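Nitrate transport protein (Parabacteroides distasonis, PDB 3HN0) probably serves as the substrate-binding component of an ABC transporter, possibly one that takes up nitrate or a similar small solute. Local coordinates at residues 186-190 with 191-195. Numbering follows the deposited sequence.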
# COMPACT_ATOMS: atom_id res chain seq x y z
N VAL A 186 16.11 -4.88 -7.76
CA VAL A 186 17.54 -5.10 -7.50
C VAL A 186 17.78 -6.55 -7.84
O VAL A 186 17.24 -7.45 -7.17
CB VAL A 186 17.92 -4.81 -6.04
CG1 VAL A 186 19.41 -5.10 -5.80
CG2 VAL A 186 17.56 -3.38 -5.63
N VAL A 187 18.63 -6.80 -8.83
CA VAL A 187 18.96 -8.16 -9.25
C VAL A 187 20.44 -8.46 -9.01
O VAL A 187 21.25 -7.53 -8.93
CB VAL A 187 18.60 -8.39 -10.74
CG1 VAL A 187 17.07 -8.10 -10.94
CG2 VAL A 187 19.52 -7.62 -11.71
N TYR A 188 20.77 -9.74 -8.90
CA TYR A 188 22.12 -10.15 -8.58
C TYR A 188 22.48 -11.42 -9.32
O TYR A 188 21.61 -12.23 -9.71
CB TYR A 188 22.29 -10.31 -7.06
CG TYR A 188 21.51 -11.40 -6.42
CD1 TYR A 188 20.19 -11.22 -6.01
CD2 TYR A 188 22.06 -12.69 -6.25
CE1 TYR A 188 19.47 -12.22 -5.47
CE2 TYR A 188 21.34 -13.68 -5.67
CZ TYR A 188 20.05 -13.46 -5.25
OH TYR A 188 19.29 -14.49 -4.69
N THR A 189 23.78 -11.60 -9.46
CA THR A 189 24.32 -12.74 -10.20
C THR A 189 24.71 -13.83 -9.21
O THR A 189 24.72 -13.64 -8.01
CB THR A 189 25.56 -12.32 -11.01
OG1 THR A 189 26.46 -11.68 -10.14
CG2 THR A 189 25.23 -11.36 -12.19
N PRO A 190 24.99 -15.05 -9.71
CA PRO A 190 25.16 -16.14 -8.77
C PRO A 190 26.27 -16.02 -7.72
O PRO A 190 26.15 -16.58 -6.62
CB PRO A 190 25.47 -17.32 -9.73
CG PRO A 190 24.68 -17.02 -10.89
CD PRO A 190 24.80 -15.54 -11.08
N THR A 191 27.36 -15.34 -8.05
CA THR A 191 28.45 -15.20 -7.08
C THR A 191 28.08 -14.20 -6.00
O THR A 191 28.79 -14.10 -5.00
CB THR A 191 29.79 -14.80 -7.71
OG1 THR A 191 29.60 -13.66 -8.54
CG2 THR A 191 30.32 -15.94 -8.55
N MSE A 192 26.97 -13.50 -6.18
CA MSE A 192 26.44 -12.64 -5.12
C MSE A 192 25.53 -13.31 -4.12
O MSE A 192 25.24 -12.73 -3.08
CB MSE A 192 25.73 -11.43 -5.72
CG MSE A 192 26.61 -10.51 -6.51
SE MSE A 192 28.01 -9.60 -5.45
CE MSE A 192 29.37 -10.69 -5.89
N GLU A 193 25.14 -14.57 -4.33
CA GLU A 193 24.22 -15.21 -3.38
C GLU A 193 24.73 -15.19 -1.93
O GLU A 193 24.00 -14.82 -0.98
CB GLU A 193 23.87 -16.62 -3.86
CG GLU A 193 22.80 -17.28 -3.03
CD GLU A 193 21.45 -16.61 -3.14
OE1 GLU A 193 20.84 -16.59 -4.24
OE2 GLU A 193 21.00 -16.07 -2.12
N LYS A 194 26.01 -15.53 -1.78
CA LYS A 194 26.64 -15.55 -0.48
C LYS A 194 26.63 -14.17 0.16
O LYS A 194 26.72 -14.09 1.35
CB LYS A 194 28.10 -16.07 -0.55
CG LYS A 194 29.05 -15.25 -1.34
CD LYS A 194 30.39 -16.03 -1.57
CE LYS A 194 31.27 -15.35 -2.60
NZ LYS A 194 30.95 -15.59 -4.06
N TYR A 195 26.46 -13.10 -0.63
CA TYR A 195 26.51 -11.74 -0.09
C TYR A 195 25.15 -11.15 0.02
O TYR A 195 24.98 -10.02 0.45
CB TYR A 195 27.36 -10.84 -0.99
CG TYR A 195 28.81 -11.22 -1.07
CD1 TYR A 195 29.48 -11.75 0.00
CD2 TYR A 195 29.49 -11.09 -2.25
CE1 TYR A 195 30.80 -12.09 -0.07
CE2 TYR A 195 30.83 -11.43 -2.36
CZ TYR A 195 31.50 -11.91 -1.26
OH TYR A 195 32.84 -12.26 -1.34
O HOH W 1 29.08 -11.24 -10.66
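Y188 and E193 meet through their polar ends: the phenol OH of Y188 donates to E193 OE1 at 2.6 Å, a short bond. OE1 lies at the ring's edge, near its plane, and the hydroxyl reaches it from the syn side, 26° out of the carboxylate plane; ring and carboxylate stand 80° apart. With CG between the backbone N and the carbonyl carbon (chi1 66°), the Y188 ring is placed so that its OH reaches E193, while E193 starts anti to its own N and bends back at chi2. The other carboxylate oxygen, OE2, forms a salt bridge with R196, so both oxygens of E193 have a partner. On the buried side, CB of Y188 touches CB of M192 at 3.9 Å, an apolar contact; M192 is a selenomethionine, whose chain then bends away from the tyrosine. A phenylalanine in place of Y188 would keep the ring but would probably leave E193 OE1 without this donor and the carboxylate freer to turn. Two backbone bonds, M192 N to T189 O (2.9 Å) and E193 N to P190 O (3.2 Å), run from i+3 to i and close two overlapping type I turns, 189-192 and 190-193. The solvent side is looser: OG1 of partly exposed T189 and OG1 of exposed T191 are 4.0 Å apart and are bridged by a water, 2.7 Å from T189 OG1, with the T191 OG1 leg long at 3.3 Å; T189 OG1 also hydrogen-bonds the backbone O of D56. Strand 184-188 lies antiparallel between 57-61 and 76-82 in the mixed sheet, and 191-195 leads from it to helix 196-212, with Y188 against K76 and A78 and M192 against I57 and, on strand 6-12, I7.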